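Side-chain contacts in UDP-N-Acetylenolpyruvylglucosamine Reductase (Thermus caldophilus, PDB 2GQT), which reduces UDP-N-acetylenolpyruvylglucosamine to UDP-N-acetylmuramate with NADPH and a bound FAD, a step in building the peptidoglycan of the bacterial cell wall: residues Y72-W77 / L167-R172; L103-Q108 / R186-Q191. All coordinates share one frame; numbering follows the deposited sequence.

In the fold
Contact 1 (72-77 with 167-172) lies at the surface, its centre about 21 Å from the centre of the chain, whereas contact 2 (103-108 with 186-191) is partly buried, about 12 Å from that centre and against the flavin. Their centres are about 22 Å apart and they do not touch. Strand 161-171, which carries one side of contact 1, is followed in the chain by helix 174-187, which leads into one side of contact 2; helix 84-93 flanks both. Contact 1 is leucine packing edged by bridging water and a loose charge pair, with no direct hydrogen bond between its segments. Contact 2 instead centres on one arginine that hydrogen-bonds to backbone and cofactor.

Contact 1. Residues Y72-W77 / L167-R172; sequences YDLKGW and LKLKER
L74 reaches across to two leucines of 167-172 with a single methyl, CD2. Its CB does not point at the other segment, but chi1 of -73° sets CG beside the backbone N and anti to the carbonyl carbon, and the branch beyond comes nearer. CD2 lies 4.1 Å from L167 CD1, the two side chains meeting at a slant. The same methyl is 4.2 Å from L169 CD1, where the side chains run at about a right angle. L167 and L169 both start out toward the loop, and the CD1 methyls of both meet the one branch of L74. L169 CD1 also packs against the backbone, 3.8 Å from L74 O.

Polar links run through water. One water receives the N-H of L167 and lies within hydrogen-bonding distance of L74 O, at 2.7 Å, and of G76 O, tying the backbone of the turn to the strand. Farther out, K75 NZ and E171 OE1 stand 4.3 Å apart, too far for a salt bridge; a second water accepts from K75 NZ and donates to E171 OE1, the latter at 2.6 Å.

The loop is folded as a type I beta turn from D73 to G76, with G76 N donating to D73 O. An Asx turn reinforces it: K75 N donates to D73 OD1 at 3.0 Å, approaching from above the carboxylate plane, 36° out of it.

This is surface packing remote from the cofactor: the side chain of L167 is about 13 Å from the FAD. Segment 72-77 leads into strand 77-79, an antiparallel partner of strand 161-171; helix 84-93 adds L87 and E90 against L74, and L96 of strand 96-97 touches K75, L169 and E171.

Contact 2. Residues L103-Q108 / R186-Q191; sequences LGIPAQ and RARKGQ. With FAD (flavin-adenine dinucleotide), chain C.
R188 reaches L103 and G104 of the 103-108 loop and the flavin edge, joining the C-terminal MurB family region to the FAD-binding domain of the FAD_PCMH clan. Its hydrogen bonds to the cofactor go to the edge of the isoalloxazine: NH1 donates to FAD O4 at 2.9 Å, and NH2 to FAD N5 at 2.9 Å with an N-H...N angle of 152°. A weak bond from NH2 also reaches O4. Such donors would probably draw electron density toward the N5-C4 edge.

Within the protein, R188 NH1 makes a weak bond to L103 O, while NH2 donates to Q191 OE1 at 2.9 Å, in the carbonyl plane on a lone pair. Q191 OE1, which also takes a weak bond from NE, holds the group from the far end of the type I turn R188-Q191. A bend at chi3 (69°) turns the guanidinium out of the line of its chain. An alanine in place of R188 would probably leave FAD O4 and N5 without these donors and Q191 OE1 without its guanidinium partner.

G104 O lies over one face of the guanidinium, toward its rim, without a hydrogen bond, whereas FAD O4 meets the group at its edge. A CB on G104 would clash with R188 NE, and the positive phi (90°) would press that carbon against the preceding carbonyl.

Nonpolar packing seats the cofactor: I105 CG1 lies 3.6 Å from FAD C4, P106 CG 3.5 Å from FAD C8 and A107 CB 3.4 Å from FAD O5'.

At the N-cap position of helix 109-114, Q108 N donates to the phosphate oxygen FAD O1P at 2.9 Å.

Contact 1. Residues Y72-W77 / L167-R172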
loop_
_atom_site.group_PDB
_atom_site.type_symbol
_atom_site.label_atom_id
_atom_site.label_comp_id
_atom_site.label_asym_id
_atom_site.label_seq_id
_atom_site.Cartn_x
_atom_site.Cartn_y
_atom_site.Cartn_z
ATOM N N TYR A 72 -16.665 -1.753 8.584
ATOM C CA TYR A 72 -15.730 -2.091 9.642
ATOM C C TYR A 72 -16.330 -1.904 11.020
ATOM O O TYR A 72 -17.233 -1.079 11.229
ATOM C CB TYR A 72 -14.432 -1.265 9.526
ATOM C CG TYR A 72 -14.644 0.220 9.745
ATOM C CD1 TYR A 72 -14.449 0.798 11.005
ATOM C CD2 TYR A 72 -15.068 1.046 8.701
ATOM C CE1 TYR A 72 -14.662 2.152 11.210
ATOM C CE2 TYR A 72 -15.280 2.397 8.907
ATOM C CZ TYR A 72 -15.072 2.946 10.159
ATOM O OH TYR A 72 -15.283 4.292 10.364
ATOM N N ASP A 73 -15.805 -2.666 11.964
ATOM C CA ASP A 73 -16.074 -2.487 13.379
ATOM C C ASP A 73 -14.722 -2.699 14.050
ATOM O O ASP A 73 -14.145 -3.778 13.924
ATOM C CB ASP A 73 -17.094 -3.540 13.843
ATOM C CG ASP A 73 -17.517 -3.378 15.295
ATOM O OD1 ASP A 73 -16.744 -2.850 16.114
ATOM O OD2 ASP A 73 -18.641 -3.816 15.624
ATOM N N LEU A 74 -14.195 -1.689 14.743
ATOM C CA LEU A 74 -12.875 -1.829 15.376
ATOM C C LEU A 74 -12.766 -3.005 16.337
ATOM O O LEU A 74 -11.681 -3.547 16.545
ATOM C CB LEU A 74 -12.489 -0.561 16.131
ATOM C CG LEU A 74 -12.106 0.652 15.291
ATOM C CD1 LEU A 74 -12.018 1.842 16.212
ATOM C CD2 LEU A 74 -10.786 0.445 14.537
ATOM N N LYS A 75 -13.890 -3.384 16.932
ATOM C CA LYS A 75 -13.916 -4.477 17.896
ATOM C C LYS A 75 -14.454 -5.764 17.266
ATOM O O LYS A 75 -14.724 -6.748 17.966
ATOM C CB LYS A 75 -14.733 -4.070 19.125
ATOM C CG LYS A 75 -14.077 -2.966 19.953
ATOM C CD LYS A 75 -14.964 -2.516 21.106
ATOM C CE LYS A 75 -14.239 -1.541 22.019
ATOM N NZ LYS A 75 -13.014 -2.134 22.627
ATOM N N GLY A 76 -14.596 -5.751 15.942
ATOM C CA GLY A 76 -15.047 -6.926 15.202
ATOM C C GLY A 76 -14.315 -7.047 13.882
ATOM O O GLY A 76 -13.105 -6.840 13.814
ATOM N N TRP A 77 -15.049 -7.393 12.834
ATOM C CA TRP A 77 -14.433 -7.550 11.526
ATOM C C TRP A 77 -14.294 -6.218 10.812
ATOM O O TRP A 77 -15.191 -5.358 10.869
ATOM C CB TRP A 77 -15.221 -8.549 10.683
ATOM C CG TRP A 77 -15.006 -9.962 11.145
ATOM C CD1 TRP A 77 -15.799 -10.683 11.992
ATOM C CD2 TRP A 77 -13.894 -10.801 10.821
ATOM N NE1 TRP A 77 -15.256 -11.928 12.199
ATOM C CE2 TRP A 77 -14.085 -12.026 11.493
ATOM C CE3 TRP A 77 -12.754 -10.638 10.015
ATOM C CZ2 TRP A 77 -13.184 -13.095 11.372
ATOM C CZ3 TRP A 77 -11.857 -11.693 9.903
ATOM C CH2 TRP A 77 -12.071 -12.898 10.588
ATOM N N LEU A 167 -8.583 -6.850 14.275
ATOM C CA LEU A 167 -7.456 -6.089 14.782
ATOM C C LEU A 167 -7.150 -6.427 16.234
ATOM O O LEU A 167 -8.047 -6.802 17.005
ATOM C CB LEU A 167 -7.716 -4.586 14.621
ATOM C CG LEU A 167 -7.963 -4.069 13.201
ATOM C CD1 LEU A 167 -8.358 -2.598 13.240
ATOM C CD2 LEU A 167 -6.754 -4.253 12.298
ATOM N N LYS A 168 -5.882 -6.274 16.599
ATOM C CA LYS A 168 -5.421 -6.478 17.962
ATOM C C LYS A 168 -5.211 -5.106 18.589
ATOM O O LYS A 168 -4.223 -4.429 18.300
ATOM C CB LYS A 168 -4.114 -7.276 17.949
ATOM C CG LYS A 168 -3.588 -7.634 19.325
ATOM C CD LYS A 168 -2.226 -8.297 19.224
ATOM C CE LYS A 168 -1.640 -8.578 20.592
ATOM N NZ LYS A 168 -0.325 -9.259 20.476
ATOM N N LEU A 169 -6.164 -4.681 19.411
ATOM C CA LEU A 169 -6.145 -3.340 19.997
ATOM C C LEU A 169 -6.339 -3.402 21.502
ATOM O O LEU A 169 -6.940 -4.351 22.020
ATOM C CB LEU A 169 -7.229 -2.461 19.373
ATOM C CG LEU A 169 -7.273 -2.362 17.845
ATOM C CD1 LEU A 169 -8.538 -1.659 17.378
ATOM C CD2 LEU A 169 -6.030 -1.666 17.301
ATOM N N LYS A 170 -5.837 -2.381 22.192
ATOM C CA LYS A 170 -5.858 -2.330 23.652
ATOM C C LYS A 170 -6.308 -0.953 24.116
ATOM O O LYS A 170 -5.929 0.063 23.538
ATOM C CB LYS A 170 -4.468 -2.630 24.209
ATOM C CG LYS A 170 -4.462 -3.226 25.615
ATOM C CD LYS A 170 -4.581 -4.754 25.590
ATOM C CE LYS A 170 -3.222 -5.436 25.435
ATOM N NZ LYS A 170 -2.406 -5.371 26.685
ATOM N N GLU A 171 -7.105 -0.920 25.179
ATOM C CA GLU A 171 -7.621 0.339 25.705
ATOM C C GLU A 171 -6.517 1.208 26.307
ATOM O O GLU A 171 -5.728 0.740 27.133
ATOM C CB GLU A 171 -8.718 0.077 26.739
ATOM C CG GLU A 171 -9.960 -0.576 26.149
ATOM C CD GLU A 171 -11.037 -0.870 27.177
ATOM O OE1 GLU A 171 -12.136 -1.303 26.770
ATOM O OE2 GLU A 171 -10.792 -0.675 28.387
ATOM N N ARG A 172 -6.463 2.461 25.865
ATOM C CA ARG A 172 -5.540 3.468 26.389
ATOM C C ARG A 172 -6.226 4.827 26.338
ATOM O O ARG A 172 -7.123 5.029 25.519
ATOM C CB ARG A 172 -4.257 3.530 25.554
ATOM C CG ARG A 172 -3.230 2.452 25.849
ATOM C CD ARG A 172 -1.850 2.873 25.360
ATOM N NE ARG A 172 -0.788 2.318 26.196
ATOM C CZ ARG A 172 -0.129 1.188 25.944
ATOM N NH1 ARG A 172 -0.402 0.467 24.860
ATOM N NH2 ARG A 172 0.815 0.781 26.781
HETATM O O HOH W 1 -11.076 -5.884 15.254
HETATM O O HOH W 2 -12.909 0.049 24.661
#

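Contact 2. Residues L103-Q108 / R186-Q191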
loop_
_atom_site.group_PDB
_atom_site.type_symbol
_atom_site.label_atom_id
_atom_site.label_comp_id
_atom_site.label_asym_id
_atom_site.label_seq_id
_atom_site.Cartn_x
_atom_site.Cartn_y
_atom_site.Cartn_z
ATOM N N LEU A 103 0.382 5.337 11.213
ATOM C CA LEU A 103 0.053 6.672 10.728
ATOM C C LEU A 103 0.942 7.052 9.555
ATOM O O LEU A 103 2.160 6.826 9.573
ATOM C CB LEU A 103 0.197 7.701 11.855
ATOM C CG LEU A 103 -0.130 9.167 11.546
ATOM C CD1 LEU A 103 -1.617 9.353 11.226
ATOM C CD2 LEU A 103 0.254 10.057 12.712
ATOM N N GLY A 104 0.326 7.641 8.534
ATOM C CA GLY A 104 1.073 8.117 7.379
ATOM C C GLY A 104 1.235 7.098 6.268
ATOM O O GLY A 104 1.858 7.393 5.248
ATOM N N ILE A 105 0.648 5.914 6.439
ATOM C CA ILE A 105 0.676 4.879 5.405
ATOM C C ILE A 105 -0.663 4.880 4.661
ATOM O O ILE A 105 -1.683 4.478 5.218
ATOM C CB ILE A 105 0.937 3.486 6.000
ATOM C CG1 ILE A 105 2.218 3.501 6.839
ATOM C CG2 ILE A 105 1.018 2.454 4.867
ATOM C CD1 ILE A 105 2.508 2.208 7.575
ATOM N N PRO A 106 -0.677 5.348 3.401
ATOM C CA PRO A 106 -1.943 5.541 2.690
ATOM C C PRO A 106 -2.440 4.255 2.006
ATOM O O PRO A 106 -2.633 4.212 0.786
ATOM C CB PRO A 106 -1.580 6.628 1.673
ATOM C CG PRO A 106 -0.192 6.323 1.325
ATOM C CD PRO A 106 0.470 5.783 2.582
ATOM N N ALA A 107 -2.653 3.219 2.812
ATOM C CA ALA A 107 -2.994 1.890 2.341
ATOM C C ALA A 107 -4.470 1.577 2.541
ATOM O O ALA A 107 -5.097 2.091 3.477
ATOM C CB ALA A 107 -2.182 0.875 3.119
ATOM N N GLN A 108 -5.017 0.679 1.723
ATOM C CA GLN A 108 -6.162 -0.102 2.177
ATOM C C GLN A 108 -5.650 -1.194 3.115
ATOM O O GLN A 108 -4.491 -1.615 3.037
ATOM C CB GLN A 108 -6.900 -0.746 1.011
ATOM C CG GLN A 108 -7.791 0.205 0.248
ATOM C CD GLN A 108 -8.535 -0.485 -0.867
ATOM O OE1 GLN A 108 -8.658 -1.719 -0.889
ATOM N NE2 GLN A 108 -9.062 0.312 -1.798
ATOM N N ARG A 186 5.966 13.547 13.662
ATOM C CA ARG A 186 7.257 14.234 13.737
ATOM C C ARG A 186 8.331 13.466 12.970
ATOM O O ARG A 186 9.096 14.056 12.208
ATOM C CB ARG A 186 7.692 14.452 15.198
ATOM C CG ARG A 186 8.883 15.419 15.350
ATOM C CD ARG A 186 9.737 15.114 16.589
ATOM N NE ARG A 186 10.255 13.749 16.534
ATOM C CZ ARG A 186 11.343 13.375 15.864
ATOM N NH1 ARG A 186 12.078 14.270 15.203
ATOM N NH2 ARG A 186 11.703 12.099 15.856
ATOM N N ALA A 187 8.366 12.152 13.155
ATOM C CA ALA A 187 9.345 11.300 12.496
ATOM C C ALA A 187 9.220 11.300 10.968
ATOM O O ALA A 187 10.204 11.084 10.274
ATOM C CB ALA A 187 9.258 9.884 13.035
ATOM N N ARG A 188 8.018 11.567 10.462
ATOM C CA ARG A 188 7.734 11.573 9.013
ATOM C C ARG A 188 7.868 12.960 8.368
ATOM O O ARG A 188 7.644 13.105 7.155
ATOM C CB ARG A 188 6.335 10.987 8.741
ATOM C CG ARG A 188 6.062 9.606 9.363
ATOM C CD ARG A 188 4.765 8.999 8.822
ATOM N NE ARG A 188 4.954 8.654 7.421
ATOM C CZ ARG A 188 4.901 7.433 6.895
ATOM N NH1 ARG A 188 4.536 6.372 7.609
ATOM N NH2 ARG A 188 5.165 7.291 5.609
ATOM N N LYS A 189 8.267 13.964 9.152
ATOM C CA LYS A 189 8.286 15.366 8.690
ATOM C C LYS A 189 9.136 15.615 7.440
ATOM O O LYS A 189 8.825 16.500 6.633
ATOM C CB LYS A 189 8.734 16.299 9.823
ATOM C CG LYS A 189 8.181 17.725 9.742
ATOM C CD LYS A 189 9.160 18.712 9.108
ATOM C CE LYS A 189 10.276 19.104 10.067
ATOM N NZ LYS A 189 11.260 20.003 9.407
ATOM N N GLY A 190 10.207 14.840 7.285
ATOM C CA GLY A 190 11.126 15.006 6.154
ATOM C C GLY A 190 10.668 14.432 4.823
ATOM O O GLY A 190 11.346 14.592 3.809
ATOM N N GLN A 191 9.533 13.743 4.820
ATOM C CA GLN A 191 8.971 13.190 3.593
ATOM C C GLN A 191 8.260 14.305 2.814
ATOM O O GLN A 191 7.873 15.319 3.406
ATOM C CB GLN A 191 8.053 12.010 3.936
ATOM C CG GLN A 191 8.855 10.859 4.575
ATOM C CD GLN A 191 8.013 9.783 5.239
ATOM O OE1 GLN A 191 6.861 9.548 4.869
ATOM N NE2 GLN A 191 8.603 9.106 6.223
HETATM P PA FAD C . -1.554 -1.298 -3.593
HETATM O O1A FAD C . -0.441 -0.389 -3.906
HETATM O O2A FAD C . -2.877 -1.103 -4.229
HETATM O O5B FAD C . -1.134 -2.808 -3.842
HETATM C C5B FAD C . 0.111 -3.286 -3.320
HETATM C C4B FAD C . 0.141 -4.798 -3.362
HETATM O O4B FAD C . -0.876 -5.302 -2.471
HETATM C C3B FAD C . -0.160 -5.399 -4.742
HETATM O O3B FAD C . 0.567 -6.623 -4.850
HETATM C C2B FAD C . -1.655 -5.677 -4.656
HETATM O O2B FAD C . -2.063 -6.712 -5.549
HETATM C C1B FAD C . -1.773 -6.155 -3.225
HETATM N N9A FAD C . -3.117 -6.036 -2.623
HETATM C C8A FAD C . -3.828 -4.909 -2.456
HETATM N N7A FAD C . -4.980 -5.209 -1.851
HETATM C C5A FAD C . -4.991 -6.524 -1.607
HETATM C C6A FAD C . -5.904 -7.417 -1.033
HETATM N N6A FAD C . -7.080 -7.027 -0.525
HETATM N N1A FAD C . -5.569 -8.721 -0.967
HETATM C C2A FAD C . -4.404 -9.165 -1.459
HETATM N N3A FAD C . -3.508 -8.363 -2.028
HETATM C C4A FAD C . -3.802 -7.051 -2.108
HETATM N N1 FAD C . 4.772 1.491 3.230
HETATM C C2 FAD C . 5.242 1.089 4.462
HETATM O O2 FAD C . 5.403 -0.101 4.693
HETATM N N3 FAD C . 5.558 2.039 5.429
HETATM C C4 FAD C . 5.389 3.399 5.200
HETATM O O4 FAD C . 5.671 4.212 6.086
HETATM C C4X FAD C . 4.904 3.795 3.955
HETATM N N5 FAD C . 4.729 5.148 3.677
HETATM C C5X FAD C . 4.179 5.532 2.447
HETATM C C6 FAD C . 3.943 6.885 2.205
HETATM C C7 FAD C . 3.385 7.304 1.001
HETATM C C7M FAD C . 3.124 8.796 0.763
HETATM C C8 FAD C . 3.070 6.350 0.028
HETATM C C8M FAD C . 2.459 6.791 -1.310
HETATM C C9 FAD C . 3.314 5.000 0.267
HETATM C C9A FAD C . 3.868 4.574 1.474
HETATM N N10 FAD C . 4.118 3.215 1.729
HETATM C C10 FAD C . 4.602 2.838 2.980
HETATM C "C1'" FAD C . 3.905 2.166 0.698
HETATM C "C2'" FAD C . 2.453 1.663 0.662
HETATM O "O2'" FAD C . 1.567 2.609 1.292
HETATM C "C3'" FAD C . 2.286 0.311 1.358
HETATM O "O3'" FAD C . 3.074 -0.681 0.685
HETATM C "C4'" FAD C . 0.814 -0.119 1.420
HETATM O "O4'" FAD C . 0.694 -1.266 2.264
HETATM C "C5'" FAD C . 0.214 -0.439 0.054
HETATM O "O5'" FAD C . -1.189 -0.618 0.251
HETATM P P FAD C . -2.201 -0.263 -0.932
HETATM O O1P FAD C . -3.551 -0.599 -0.440
HETATM O O2P FAD C . -1.942 1.082 -1.489
HETATM O O3P FAD C . -1.761 -1.394 -1.984
#